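Local coordinates for protein computational Design of Enzyme (Synthetic construct, PDB 3TP4) that is a computationally designed enzyme on a TIM-barrel scaffold of the glycosyl hydrolase family 26 type, probably built to carry an activated serine in a catalytic triad, at residues A[24-38]-A[313-325]. Residues are numbered along the deposited sequence; the frame is centred on the assembly and turned at random.
Sequences LDGVRGEGILFGHHG and ASRNAYMETGENA
Strands 32-37 and 318-321 run parallel, their axes 25° apart, and backbone bonds alternate from L33 N to A317 O (3.0 Å) as far as H37 N to T321 O (3.1 Å). At the C-terminal end of strand 32-37, H37 ND1 donates to E320 OE2 at 2.8 Å, with ring and carboxylate nearly coplanar (8°). E320 CG lies anti to the backbone N (chi1 -177°), and the extended chain passes G35 to bring OE2 to the ring edge. H37 NE2 bonds S70 OG, which completes a Ser-His-Glu arrangement consistent with the designed triad. On the sheet face shared with F34, the selenium SE of M319 packs against I32 CD1 at 3.8 Å. At the other end R28 grips R315 O side-on, through NE (2.9 Å) and NH2 (3.1 Å). R28 NH1 forms a salt bridge with D25 OD1. R315 NH2 sits over one face of the R28 guanidinium, and D272 forms a salt bridge with both arginines. A methionine in place of R28 would probably leave R315 O without its two donors and D25 without its charge partner. Within the barrel, strand 32-37 also pairs with strand 66-70, while L24 and A317 touch V277 of strand 277-278.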
ATOM      1  N   LEU A  24       1.431  12.826  -8.799  1.00 27.78           N
ATOM      2  CA  LEU A  24       0.578  11.672  -9.077  1.00 25.90           C
ATOM      3  C   LEU A  24      -0.891  12.088  -9.247  1.00 30.10           C
ATOM      4  O   LEU A  24      -1.595  11.539 -10.085  1.00 31.07           O
ATOM      5  CB  LEU A  24       0.737  10.608  -7.985  1.00 23.04           C
ATOM      6  CG  LEU A  24       2.126   9.946  -7.947  1.00 25.14           C
ATOM      7  CD1 LEU A  24       2.312   9.082  -6.674  1.00 23.65           C
ATOM      8  CD2 LEU A  24       2.356   9.132  -9.228  1.00 23.91           C
ATOM      9  N   ASP A  25      -1.360  13.058  -8.465  1.00 28.47           N
ATOM     10  CA  ASP A  25      -2.736  13.526  -8.647  1.00 22.03           C
ATOM     11  C   ASP A  25      -2.862  14.253  -9.987  1.00 27.66           C
ATOM     12  O   ASP A  25      -3.826  14.065 -10.719  1.00 27.28           O
ATOM     13  CB  ASP A  25      -3.169  14.447  -7.500  1.00 24.27           C
ATOM     14  CG  ASP A  25      -4.676  14.705  -7.488  1.00 37.68           C
ATOM     15  OD1 ASP A  25      -5.459  13.780  -7.817  1.00 30.64           O
ATOM     16  OD2 ASP A  25      -5.075  15.840  -7.155  1.00 38.15           O
ATOM     17  N   GLY A  26      -1.867  15.076 -10.306  1.00 32.83           N
ATOM     18  CA  GLY A  26      -1.904  15.893 -11.510  1.00 29.75           C
ATOM     19  C   GLY A  26      -1.868  15.113 -12.806  1.00 31.30           C
ATOM     20  O   GLY A  26      -2.412  15.559 -13.818  1.00 28.54           O
ATOM     21  N   VAL A  27      -1.238  13.941 -12.791  1.00 23.19           N
ATOM     22  CA  VAL A  27      -1.147  13.145 -14.007  1.00 28.78           C
ATOM     23  C   VAL A  27      -2.462  12.431 -14.338  1.00 27.03           C
ATOM     24  O   VAL A  27      -2.701  12.056 -15.483  1.00 28.90           O
ATOM     25  CB  VAL A  27       0.031  12.132 -13.935  1.00 36.13           C
ATOM     26  CG1 VAL A  27      -0.396  10.868 -13.199  1.00 32.45           C
ATOM     27  CG2 VAL A  27       0.534  11.802 -15.319  1.00 44.64           C
ATOM     28  N   ARG A  28      -3.321  12.253 -13.339  1.00 24.82           N
ATOM     29  CA  ARG A  28      -4.546  11.483 -13.534  1.00 24.41           C
ATOM     30  C   ARG A  28      -5.391  12.011 -14.690  1.00 33.37           C
ATOM     31  O   ARG A  28      -5.784  13.175 -14.697  1.00 28.99           O
ATOM     32  CB  ARG A  28      -5.345  11.423 -12.225  1.00 25.30           C
ATOM     33  CG  ARG A  28      -4.546  10.738 -11.104  1.00 25.94           C
ATOM     34  CD  ARG A  28      -5.227  10.847  -9.756  1.00 25.48           C
ATOM     35  NE  ARG A  28      -6.566  10.276  -9.813  1.00 27.28           N
ATOM     36  CZ  ARG A  28      -7.633  10.792  -9.204  1.00 29.76           C
ATOM     37  NH1 ARG A  28      -7.526  11.901  -8.475  1.00 26.88           N
ATOM     38  NH2 ARG A  28      -8.814  10.196  -9.337  1.00 27.53           N
ATOM     39  N   GLY A  29      -5.643  11.152 -15.676  1.00 28.70           N
ATOM     40  CA  GLY A  29      -6.390  11.539 -16.859  1.00 31.91           C
ATOM     41  C   GLY A  29      -5.533  12.060 -18.002  1.00 29.43           C
ATOM     42  O   GLY A  29      -5.997  12.145 -19.130  1.00 34.12           O
ATOM     43  N   GLU A  30      -4.282  12.415 -17.714  1.00 29.62           N
ATOM     44  CA  GLU A  30      -3.374  12.933 -18.740  1.00 35.62           C
ATOM     45  C   GLU A  30      -2.504  11.813 -19.308  1.00 32.49           C
ATOM     46  O   GLU A  30      -2.264  11.743 -20.500  1.00 29.48           O
ATOM     47  CB  GLU A  30      -2.487  14.045 -18.170  1.00 36.31           C
ATOM     48  CG  GLU A  30      -3.267  15.264 -17.690  1.00 48.74           C
ATOM     49  CD  GLU A  30      -4.113  15.879 -18.790  1.00 68.92           C
ATOM     50  OE1 GLU A  30      -3.556  16.187 -19.866  1.00 76.61           O
ATOM     51  OE2 GLU A  30      -5.339  16.046 -18.586  1.00 75.03           O
ATOM     52  N   GLY A  31      -2.032  10.942 -18.429  1.00 25.64           N
ATOM     53  CA  GLY A  31      -1.272   9.775 -18.824  1.00 27.72           C
ATOM     54  C   GLY A  31      -1.170   8.849 -17.631  1.00 27.40           C
ATOM     55  O   GLY A  31      -1.330   9.281 -16.489  1.00 24.69           O
ATOM     56  N   ILE A  32      -0.918   7.573 -17.883  1.00 25.88           N
ATOM     57  CA  ILE A  32      -0.846   6.619 -16.790  1.00 26.38           C
ATOM     58  C   ILE A  32       0.547   5.977 -16.776  1.00 29.73           C
ATOM     59  O   ILE A  32       0.999   5.423 -17.784  1.00 26.17           O
ATOM     60  CB  ILE A  32      -1.989   5.584 -16.879  1.00 23.38           C
ATOM     61  CG1 ILE A  32      -2.038   4.709 -15.614  1.00 24.48           C
ATOM     62  CG2 ILE A  32      -1.854   4.748 -18.151  1.00 24.70           C
ATOM     63  CD1 ILE A  32      -3.364   3.955 -15.442  1.00 23.16           C
ATOM     64  N   LEU A  33       1.249   6.103 -15.654  1.00 22.33           N
ATOM     65  CA  LEU A  33       2.603   5.574 -15.571  1.00 22.68           C
ATOM     66  C   LEU A  33       2.572   4.047 -15.589  1.00 25.20           C
ATOM     67  O   LEU A  33       1.876   3.414 -14.786  1.00 23.30           O
ATOM     68  CB  LEU A  33       3.327   6.021 -14.289  1.00 24.57           C
ATOM     69  CG  LEU A  33       3.388   7.433 -13.679  1.00 34.81           C
ATOM     70  CD1 LEU A  33       4.791   7.753 -13.178  1.00 33.99           C
ATOM     71  CD2 LEU A  33       2.861   8.544 -14.541  1.00 28.02           C
ATOM     72  N   PHE A  34       3.340   3.452 -16.491  1.00 24.54           N
ATOM     73  CA  PHE A  34       3.487   2.004 -16.492  1.00 26.02           C
ATOM     74  C   PHE A  34       4.526   1.572 -15.459  1.00 24.63           C
ATOM     75  O   PHE A  34       5.635   2.102 -15.421  1.00 24.44           O
ATOM     76  CB  PHE A  34       3.908   1.472 -17.867  1.00 22.60           C
ATOM     77  CG  PHE A  34       4.277   0.018 -17.838  1.00 22.73           C
ATOM     78  CD1 PHE A  34       3.291  -0.948 -17.678  1.00 21.18           C
ATOM     79  CD2 PHE A  34       5.612  -0.380 -17.913  1.00 24.65           C
ATOM     80  CE1 PHE A  34       3.626  -2.295 -17.637  1.00 18.96           C
ATOM     81  CE2 PHE A  34       5.961  -1.723 -17.872  1.00 22.71           C
ATOM     82  CZ  PHE A  34       4.978  -2.681 -17.743  1.00 23.80           C
ATOM     83  N   GLY A  35       4.159   0.604 -14.631  1.00 22.84           N
ATOM     84  CA  GLY A  35       5.065   0.080 -13.619  1.00 23.57           C
ATOM     85  C   GLY A  35       5.351  -1.400 -13.799  1.00 24.51           C
ATOM     86  O   GLY A  35       4.547  -2.142 -14.376  1.00 23.16           O
ATOM     87  N   HIS A  36       6.511  -1.831 -13.311  1.00 24.68           N
ATOM     88  CA  HIS A  36       6.904  -3.227 -13.408  1.00 26.14           C
ATOM     89  C   HIS A  36       7.635  -3.630 -12.136  1.00 25.46           C
ATOM     90  O   HIS A  36       8.496  -2.895 -11.644  1.00 25.95           O
ATOM     91  CB  HIS A  36       7.799  -3.446 -14.632  1.00 23.76           C
ATOM     92  CG  HIS A  36       8.128  -4.885 -14.900  1.00 25.74           C
ATOM     93  ND1 HIS A  36       9.368  -5.292 -15.340  1.00 24.19           N
ATOM     94  CD2 HIS A  36       7.373  -6.006 -14.808  1.00 23.50           C
ATOM     95  CE1 HIS A  36       9.371  -6.604 -15.496  1.00 24.02           C
ATOM     96  NE2 HIS A  36       8.173  -7.063 -15.181  1.00 25.07           N
ATOM     97  N   HIS A  37       7.272  -4.795 -11.612  1.00 25.40           N
ATOM     98  CA  HIS A  37       7.807  -5.298 -10.344  1.00 28.00           C
ATOM     99  C   HIS A  37       9.180  -5.943 -10.533  1.00 28.56           C
ATOM    100  O   HIS A  37       9.366  -6.778 -11.430  1.00 28.09           O
ATOM    101  CB  HIS A  37       6.830  -6.304  -9.736  1.00 29.39           C
ATOM    102  CG  HIS A  37       6.943  -6.432  -8.248  1.00 29.68           C
ATOM    103  ND1 HIS A  37       6.396  -5.514  -7.379  1.00 33.67           N
ATOM    104  CD2 HIS A  37       7.544  -7.369  -7.477  1.00 30.62           C
ATOM    105  CE1 HIS A  37       6.655  -5.878  -6.135  1.00 32.17           C
ATOM    106  NE2 HIS A  37       7.349  -7.002  -6.167  1.00 32.73           N
ATOM    107  N   GLY A  38      10.133  -5.540  -9.697  1.00 31.02           N
ATOM    108  CA  GLY A  38      11.490  -6.060  -9.744  1.00 34.21           C
ATOM    109  C   GLY A  38      12.084  -5.895 -11.127  1.00 30.23           C
ATOM    110  O   GLY A  38      12.691  -6.818 -11.677  1.00 30.00           O
ATOM    111  N   ALA A 313     -12.623   6.567 -15.516  1.00 23.75           N
ATOM    112  CA  ALA A 313     -11.714   5.433 -15.318  1.00 22.09           C
ATOM    113  C   ALA A 313     -10.267   5.777 -15.705  1.00 23.01           C
ATOM    114  O   ALA A 313      -9.317   5.212 -15.170  1.00 23.63           O
ATOM    115  CB  ALA A 313     -12.199   4.224 -16.105  1.00 22.04           C
ATOM    116  N   SER A 314     -10.094   6.689 -16.650  1.00 23.82           N
ATOM    117  CA  SER A 314      -8.736   7.095 -17.042  1.00 23.28           C
ATOM    118  C   SER A 314      -8.063   7.965 -15.969  1.00 27.10           C
ATOM    119  O   SER A 314      -6.856   8.211 -16.034  1.00 25.58           O
ATOM    120  CB  SER A 314      -8.773   7.832 -18.387  1.00 31.79           C
ATOM    121  OG  SER A 314      -9.482   9.045 -18.246  1.00 40.29           O
ATOM    122  N   ARG A 315      -8.839   8.421 -14.980  1.00 24.72           N
ATOM    123  CA  ARG A 315      -8.279   9.227 -13.878  1.00 23.23           C
ATOM    124  C   ARG A 315      -7.536   8.377 -12.836  1.00 27.87           C
ATOM    125  O   ARG A 315      -7.825   8.404 -11.634  1.00 24.71           O
ATOM    126  CB  ARG A 315      -9.332  10.149 -13.249  1.00 23.20           C
ATOM    127  CG  ARG A 315      -9.755  11.282 -14.208  1.00 27.01           C
ATOM    128  CD  ARG A 315     -10.820  12.217 -13.592  1.00 25.43           C
ATOM    129  NE  ARG A 315     -10.363  12.737 -12.311  1.00 26.05           N
ATOM    130  CZ  ARG A 315      -9.329  13.558 -12.158  1.00 31.37           C
ATOM    131  NH1 ARG A 315      -8.642  13.984 -13.216  1.00 32.60           N
ATOM    132  NH2 ARG A 315      -8.982  13.955 -10.943  1.00 28.89           N
ATOM    133  N   ASN A 316      -6.545   7.647 -13.328  1.00 29.70           N
ATOM    134  CA  ASN A 316      -5.732   6.772 -12.501  1.00 29.32           C
ATOM    135  C   ASN A 316      -4.241   6.910 -12.815  1.00 29.47           C
ATOM    136  O   ASN A 316      -3.838   6.909 -13.972  1.00 24.75           O
ATOM    137  CB  ASN A 316      -6.232   5.336 -12.631  1.00 27.02           C
ATOM    138  CG  ASN A 316      -7.449   5.094 -11.764  1.00 28.43           C
ATOM    139  OD1 ASN A 316      -7.346   5.137 -10.543  1.00 25.32           O
ATOM    140  ND2 ASN A 316      -8.610   4.895 -12.382  1.00 24.18           N
ATOM    141  N   ALA A 317      -3.439   7.049 -11.767  1.00 25.43           N
ATOM    142  CA  ALA A 317      -2.078   7.572 -11.890  1.00 25.38           C
ATOM    143  C   ALA A 317      -1.044   6.602 -12.449  1.00 19.09           C
ATOM    144  O   ALA A 317      -0.132   7.017 -13.159  1.00 23.94           O
ATOM    145  CB  ALA A 317      -1.614   8.109 -10.551  1.00 23.69           C
ATOM    146  N   TYR A 318      -1.163   5.327 -12.098  1.00 21.14           N
ATOM    147  CA  TYR A 318      -0.229   4.316 -12.590  1.00 24.86           C
ATOM    148  C   TYR A 318      -0.851   2.929 -12.628  1.00 22.58           C
ATOM    149  O   TYR A 318      -1.945   2.705 -12.092  1.00 21.20           O
ATOM    150  CB  TYR A 318       1.084   4.317 -11.779  1.00 22.38           C
ATOM    151  CG  TYR A 318       0.961   4.024 -10.284  1.00 23.41           C
ATOM    152  CD1 TYR A 318       0.826   5.062  -9.361  1.00 23.69           C
ATOM    153  CD2 TYR A 318       1.024   2.717  -9.793  1.00 21.64           C
ATOM    154  CE1 TYR A 318       0.732   4.814  -7.997  1.00 21.57           C
ATOM    155  CE2 TYR A 318       0.934   2.450  -8.407  1.00 19.86           C
ATOM    156  CZ  TYR A 318       0.794   3.507  -7.522  1.00 24.82           C
ATOM    157  OH  TYR A 318       0.684   3.273  -6.161  1.00 21.92           O
HETATM  158  N   MSE A 319      -0.162   2.007 -13.287  1.00 25.76           N
HETATM  159  CA  MSE A 319      -0.595   0.617 -13.352  1.00 24.61           C
HETATM  160  C   MSE A 319       0.645  -0.269 -13.443  1.00 22.63           C
HETATM  161  O   MSE A 319       1.429  -0.162 -14.386  1.00 24.01           O
HETATM  162  CB  MSE A 319      -1.493   0.398 -14.570  1.00 24.85           C
HETATM  163  CG  MSE A 319      -0.817   0.738 -15.880  1.00 23.86           C
HETATM  164 SE   MSE A 319      -2.135   0.872 -17.320  1.00 48.69          SE
HETATM  165  CE  MSE A 319      -2.804  -0.970 -17.335  1.00 30.09           C
ATOM    166  N   GLU A 320       0.821  -1.134 -12.450  1.00 22.67           N
ATOM    167  CA  GLU A 320       2.032  -1.934 -12.325  1.00 22.67           C
ATOM    168  C   GLU A 320       1.724  -3.403 -12.602  1.00 20.68           C
ATOM    169  O   GLU A 320       0.735  -3.944 -12.096  1.00 24.72           O
ATOM    170  CB  GLU A 320       2.618  -1.786 -10.907  1.00 18.08           C
ATOM    171  CG  GLU A 320       3.942  -2.538 -10.738  1.00 22.99           C
ATOM    172  CD  GLU A 320       4.343  -2.708  -9.269  1.00 29.17           C
ATOM    173  OE1 GLU A 320       3.955  -1.868  -8.425  1.00 24.52           O
ATOM    174  OE2 GLU A 320       5.067  -3.679  -8.969  1.00 35.10           O
ATOM    175  N   THR A 321       2.554  -4.052 -13.415  1.00 25.30           N
ATOM    176  CA  THR A 321       2.378  -5.480 -13.674  1.00 22.81           C
ATOM    177  C   THR A 321       3.517  -6.288 -13.042  1.00 29.01           C
ATOM    178  O   THR A 321       4.485  -5.721 -12.533  1.00 24.55           O
ATOM    179  CB  THR A 321       2.231  -5.802 -15.183  1.00 24.45           C
ATOM    180  OG1 THR A 321       1.542  -7.054 -15.351  1.00 27.20           O
ATOM    181  CG2 THR A 321       3.599  -5.888 -15.855  1.00 20.31           C
ATOM    182  N   GLY A 322       3.397  -7.610 -13.086  1.00 26.20           N
ATOM    183  CA  GLY A 322       4.195  -8.471 -12.230  1.00 28.13           C
ATOM    184  C   GLY A 322       5.637  -8.743 -12.631  1.00 31.37           C
ATOM    185  O   GLY A 322       6.102  -8.362 -13.710  1.00 29.72           O
ATOM    186  N   GLU A 323       6.342  -9.446 -11.751  1.00 27.31           N
ATOM    187  CA  GLU A 323       7.768  -9.705 -11.924  1.00 26.99           C
ATOM    188  C   GLU A 323       8.072 -10.689 -13.065  1.00 25.47           C
ATOM    189  O   GLU A 323       7.348 -11.660 -13.277  1.00 31.58           O
ATOM    190  CB  GLU A 323       8.350 -10.234 -10.601  1.00 29.52           C
ATOM    191  CG  GLU A 323       9.876 -10.282 -10.554  1.00 41.04           C
ATOM    192  CD  GLU A 323      10.401 -10.479  -9.133  1.00 49.96           C
ATOM    193  OE1 GLU A 323       9.654 -11.037  -8.303  1.00 48.51           O
ATOM    194  OE2 GLU A 323      11.546 -10.065  -8.845  1.00 53.10           O
ATOM    195  N   ASN A 324       9.152 -10.437 -13.793  1.00 28.37           N
ATOM    196  CA  ASN A 324       9.591 -11.362 -14.832  1.00 29.18           C
ATOM    197  C   ASN A 324      10.580 -12.408 -14.276  1.00 28.62           C
ATOM    198  O   ASN A 324      11.784 -12.273 -14.436  1.00 30.24           O
ATOM    199  CB  ASN A 324      10.222 -10.593 -15.992  1.00 24.74           C
ATOM    200  CG  ASN A 324       9.192 -10.118 -17.007  1.00 27.53           C
ATOM    201  OD1 ASN A 324       8.019  -9.958 -16.685  1.00 28.80           O
ATOM    202  ND2 ASN A 324       9.625  -9.922 -18.244  1.00 25.99           N
ATOM    203  N   ALA A 325      10.058 -13.435 -13.615  1.00 32.59           N
ATOM    204  CA  ALA A 325      10.912 -14.393 -12.911  1.00 38.20           C
ATOM    205  C   ALA A 325      11.620 -15.344 -13.869  1.00 42.09           C
ATOM    206  O   ALA A 325      12.845 -15.445 -13.857  1.00 46.45           O
ATOM    207  CB  ALA A 325      10.109 -15.172 -11.888  1.00 39.52           C
TER
HETATM  208  O   HOH W   1      -5.691  15.269 -12.654  1.00 34.81           O
HETATM  209  O   HOH W   2      -3.964   9.014 -15.896  1.00 27.38           O
HETATM  210  O   HOH W   3      -8.683  11.371 -19.741  1.00 41.08           O
HETATM  211  O   HOH W   4      10.781  -8.234 -13.402  1.00 32.80           O
HETATM  212  O   HOH W   5       4.884  -3.118  -6.001  1.00 35.61           O